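Local structure of Lip_vut3, C2L (Metagenome, 6NKD) at residues Tyr91-Leu101 against Glu144-Gly152. The protein is probably a lipase of the GDSL (SGNH hydrolase) family, hydrolysing lipid esters by means of a serine nucleophile. Residues are numbered along the deposited sequence; the frame is centred on the assembly and turned at random.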
loop_
_atom_site.group_PDB
_atom_site.type_symbol
_atom_site.label_atom_id
_atom_site.label_comp_id
_atom_site.label_asym_id
_atom_site.label_seq_id
_atom_site.Cartn_x
_atom_site.Cartn_y
_atom_site.Cartn_z
ATOM N N TYR A 91 24.276 -18.221 -1.964
ATOM C CA TYR A 91 24.738 -19.601 -2.055
ATOM C C TYR A 91 24.396 -20.213 -3.407
ATOM O O TYR A 91 25.153 -21.044 -3.919
ATOM C CB TYR A 91 24.138 -20.442 -0.927
ATOM C CG TYR A 91 24.589 -21.886 -0.950
ATOM C CD1 TYR A 91 25.735 -22.287 -0.274
ATOM C CD2 TYR A 91 23.877 -22.848 -1.657
ATOM C CE1 TYR A 91 26.155 -23.604 -0.297
ATOM C CE2 TYR A 91 24.293 -24.167 -1.689
ATOM C CZ TYR A 91 25.430 -24.539 -1.005
ATOM O OH TYR A 91 25.846 -25.851 -1.032
ATOM N N GLU A 92 23.266 -19.818 -3.998
ATOM C CA GLU A 92 22.888 -20.359 -5.298
ATOM C C GLU A 92 23.913 -20.011 -6.369
ATOM O O GLU A 92 24.098 -20.777 -7.322
ATOM C CB GLU A 92 21.506 -19.845 -5.700
ATOM C CG GLU A 92 20.903 -20.555 -6.904
ATOM C CD GLU A 92 20.264 -21.883 -6.539
ATOM O OE1 GLU A 92 19.835 -22.612 -7.460
ATOM O OE2 GLU A 92 20.186 -22.197 -5.332
ATOM N N LYS A 93 24.593 -18.873 -6.229
ATOM C CA LYS A 93 25.582 -18.456 -7.215
ATOM C C LYS A 93 26.997 -18.882 -6.838
ATOM O O LYS A 93 27.753 -19.340 -7.701
ATOM C CB LYS A 93 25.530 -16.936 -7.411
ATOM C CG LYS A 93 26.310 -16.446 -8.627
ATOM C CD LYS A 93 26.188 -14.939 -8.836
ATOM C CE LYS A 93 27.223 -14.169 -8.027
ATOM N NZ LYS A 93 27.253 -12.722 -8.390
ATOM N N GLU A 94 27.369 -18.755 -5.564
ATOM C CA GLU A 94 28.743 -18.998 -5.142
ATOM C C GLU A 94 28.952 -20.346 -4.466
ATOM O O GLU A 94 30.100 -20.798 -4.372
ATOM C CB GLU A 94 29.207 -17.880 -4.199
ATOM C CG GLU A 94 29.121 -16.491 -4.817
ATOM C CD GLU A 94 29.723 -15.416 -3.934
ATOM O OE1 GLU A 94 30.076 -15.725 -2.776
ATOM O OE2 GLU A 94 29.844 -14.262 -4.398
ATOM N N LYS A 95 27.885 -20.993 -3.993
ATOM C CA LYS A 95 27.958 -22.318 -3.370
ATOM C C LYS A 95 28.880 -22.332 -2.154
ATOM O O LYS A 95 29.463 -23.364 -1.813
ATOM C CB LYS A 95 28.386 -23.386 -4.383
ATOM C CG LYS A 95 27.395 -23.586 -5.520
ATOM C CD LYS A 95 26.134 -24.298 -5.050
ATOM C CE LYS A 95 26.283 -25.809 -5.136
ATOM N NZ LYS A 95 26.453 -26.267 -6.545
ATOM N N ASP A 96 29.016 -21.190 -1.486
ATOM C CA ASP A 96 29.806 -21.092 -0.265
ATOM C C ASP A 96 28.886 -21.299 0.931
ATOM O O ASP A 96 27.940 -20.531 1.136
ATOM C CB ASP A 96 30.511 -19.738 -0.181
ATOM C CG ASP A 96 31.487 -19.656 0.980
ATOM O OD1 ASP A 96 31.663 -20.666 1.694
ATOM O OD2 ASP A 96 32.081 -18.575 1.178
ATOM N N GLU A 97 29.161 -22.339 1.717
ATOM C CA GLU A 97 28.339 -22.659 2.876
ATOM C C GLU A 97 28.603 -21.737 4.059
ATOM O O GLU A 97 27.858 -21.787 5.044
ATOM C CB GLU A 97 28.572 -24.119 3.279
ATOM C CG GLU A 97 27.407 -24.777 3.994
ATOM C CD GLU A 97 27.574 -26.280 4.101
ATOM O OE1 GLU A 97 26.572 -26.972 4.378
ATOM O OE2 GLU A 97 28.706 -26.770 3.905
ATOM N N HIS A 98 29.632 -20.893 3.981
ATOM C CA HIS A 98 29.984 -19.977 5.056
ATOM C C HIS A 98 29.234 -18.652 4.986
ATOM O O HIS A 98 29.212 -17.920 5.980
ATOM C CB HIS A 98 31.497 -19.714 5.031
ATOM C CG HIS A 98 31.970 -18.766 6.091
ATOM N ND1 HIS A 98 32.019 -19.104 7.425
ATOM C CD2 HIS A 98 32.408 -17.486 6.011
ATOM C CE1 HIS A 98 32.470 -18.076 8.122
ATOM N NE2 HIS A 98 32.715 -17.083 7.288
ATOM N N VAL A 99 28.604 -18.336 3.850
ATOM C CA VAL A 99 28.020 -17.009 3.667
ATOM C C VAL A 99 26.901 -16.752 4.668
ATOM O O VAL A 99 26.724 -15.620 5.134
ATOM C CB VAL A 99 27.534 -16.829 2.213
ATOM C CG1 VAL A 99 26.433 -17.825 1.877
ATOM C CG2 VAL A 99 27.057 -15.401 1.984
ATOM N N PHE A 100 26.138 -17.785 5.031
ATOM C CA PHE A 100 25.061 -17.579 5.992
ATOM C C PHE A 100 25.572 -17.631 7.424
ATOM O O PHE A 100 25.074 -16.898 8.285
ATOM C CB PHE A 100 23.952 -18.613 5.791
ATOM C CG PHE A 100 22.816 -18.487 6.775
ATOM C CD1 PHE A 100 21.789 -17.580 6.559
ATOM C CD2 PHE A 100 22.776 -19.273 7.918
ATOM C CE1 PHE A 100 20.746 -17.459 7.464
ATOM C CE2 PHE A 100 21.734 -19.157 8.824
ATOM C CZ PHE A 100 20.718 -18.250 8.596
ATOM N N LEU A 101 26.558 -18.489 7.697
ATOM C CA LEU A 101 27.097 -18.581 9.050
ATOM C C LEU A 101 27.704 -17.254 9.488
ATOM O O LEU A 101 27.616 -16.880 10.663
ATOM C CB LEU A 101 28.133 -19.701 9.133
ATOM C CG LEU A 101 27.665 -21.113 8.766
ATOM C CD1 LEU A 101 28.664 -22.148 9.262
ATOM C CD2 LEU A 101 26.273 -21.399 9.312
ATOM N N GLU A 144 17.428 -28.850 2.320
ATOM C CA GLU A 144 18.086 -29.264 3.555
ATOM C C GLU A 144 19.061 -28.205 4.053
ATOM O O GLU A 144 19.209 -28.013 5.265
ATOM C CB GLU A 144 18.805 -30.597 3.354
ATOM C CG GLU A 144 17.879 -31.801 3.350
ATOM C CD GLU A 144 18.549 -33.046 3.899
ATOM O OE1 GLU A 144 17.945 -34.136 3.818
ATOM O OE2 GLU A 144 19.680 -32.930 4.417
ATOM N N LEU A 145 19.734 -27.507 3.136
ATOM C CA LEU A 145 20.668 -26.466 3.552
ATOM C C LEU A 145 19.943 -25.334 4.269
ATOM O O LEU A 145 20.471 -24.756 5.226
ATOM C CB LEU A 145 21.435 -25.928 2.346
ATOM C CG LEU A 145 22.537 -24.929 2.702
ATOM C CD1 LEU A 145 23.734 -25.641 3.315
ATOM C CD2 LEU A 145 22.945 -24.116 1.491
ATOM N N ALA A 146 18.730 -25.004 3.820
ATOM C CA ALA A 146 17.943 -23.994 4.516
ATOM C C ALA A 146 17.547 -24.471 5.907
ATOM O O ALA A 146 17.565 -23.692 6.866
ATOM C CB ALA A 146 16.705 -23.633 3.696
ATOM N N ASP A 147 17.195 -25.751 6.038
ATOM C CA ASP A 147 16.827 -26.281 7.346
ATOM C C ASP A 147 18.039 -26.359 8.267
ATOM O O ASP A 147 17.943 -26.041 9.457
ATOM C CB ASP A 147 16.177 -27.655 7.191
ATOM C CG ASP A 147 15.486 -28.118 8.457
ATOM O OD1 ASP A 147 14.428 -27.547 8.799
ATOM O OD2 ASP A 147 15.997 -29.052 9.109
ATOM N N LYS A 148 19.187 -26.777 7.730
ATOM C CA LYS A 148 20.399 -26.858 8.540
ATOM C C LYS A 148 20.863 -25.475 8.976
ATOM O O LYS A 148 21.267 -25.283 10.129
ATOM C CB LYS A 148 21.500 -27.574 7.757
ATOM C CG LYS A 148 22.821 -27.713 8.499
ATOM C CD LYS A 148 23.844 -28.456 7.652
ATOM C CE LYS A 148 25.120 -28.742 8.431
ATOM N NZ LYS A 148 26.093 -29.540 7.631
ATOM N N TRP A 149 20.810 -24.499 8.067
ATOM C CA TRP A 149 21.241 -23.145 8.398
ATOM C C TRP A 149 20.379 -22.550 9.505
ATOM O O TRP A 149 20.893 -21.972 10.468
ATOM C CB TRP A 149 21.189 -22.264 7.149
ATOM C CG TRP A 149 22.429 -22.315 6.306
ATOM C CD1 TRP A 149 23.592 -22.969 6.594
ATOM C CD2 TRP A 149 22.629 -21.679 5.037
ATOM N NE1 TRP A 149 24.503 -22.780 5.582
ATOM C CE2 TRP A 149 23.937 -21.991 4.615
ATOM C CE3 TRP A 149 21.830 -20.875 4.218
ATOM C CZ2 TRP A 149 24.463 -21.528 3.410
ATOM C CZ3 TRP A 149 22.353 -20.417 3.023
ATOM C CH2 TRP A 149 23.658 -20.745 2.630
ATOM N N ILE A 150 19.058 -22.691 9.382
ATOM C CA ILE A 150 18.151 -22.072 10.341
ATOM C C ILE A 150 18.184 -22.808 11.674
ATOM O O ILE A 150 18.062 -22.187 12.738
ATOM C CB ILE A 150 16.735 -22.006 9.737
ATOM C CG1 ILE A 150 16.741 -21.077 8.519
ATOM C CG2 ILE A 150 15.715 -21.542 10.765
ATOM C CD1 ILE A 150 15.399 -20.922 7.845
ATOM N N SER A 151 18.369 -24.130 11.649
ATOM C CA SER A 151 18.489 -24.875 12.898
ATOM C C SER A 151 19.730 -24.455 13.675
ATOM O O SER A 151 19.697 -24.361 14.907
ATOM C CB SER A 151 18.517 -26.377 12.619
ATOM O OG SER A 151 17.335 -26.800 11.961
ATOM N N GLY A 152 20.834 -24.197 12.970
ATOM C CA GLY A 152 22.045 -23.770 13.649
ATOM C C GLY A 152 21.908 -22.389 14.261
ATOM O O GLY A 152 22.409 -22.134 15.359
#
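The end of helix 81-94, the start of helix 98-122 and the turn between them lie against the first turns of helix 144-157, the backbones approaching most closely at Phe100 and Trp149, whose CA atoms are 7.2 Å apart. Trp149 is the knob of the contact, its indole set among Tyr91, Val99, Phe100 and Leu101. Phe100 CB sits over the middle of one indole face, 3.4 Å from the centroid of the six-membered ring, a CH-pi contact. With Phe100 CG anti to the backbone N (chi1 178°), the phenyl ring runs on past the indole, nearly parallel but displaced, until CE2 meets Trp149 O. Leu145 CG backs the opposite indole face. From the same leucine, CD2 is centred over the Tyr91 ring, 3.3 Å from its centroid, while CD1 packs against Glu97 CG. The far edge of the indole turns toward the Tyr91 face in an offset edge-to-face pair, planes at 88°, bringing Trp149 CH2 to 3.6 Å from Tyr91 CB. Asp96 OD1 accepts a capping bond from His98 N (3.1 Å) in the turn that leads into helix 98-122. At the periphery of the parallel-sheet SGNH-hydrolase fold, the contact therefore rests on aromatic and aliphatic packing around Trp149; the opposite charges of Glu97 OE1 and Lys148 NZ, 4.2 Å apart and beyond a salt bridge, may add a weak attraction.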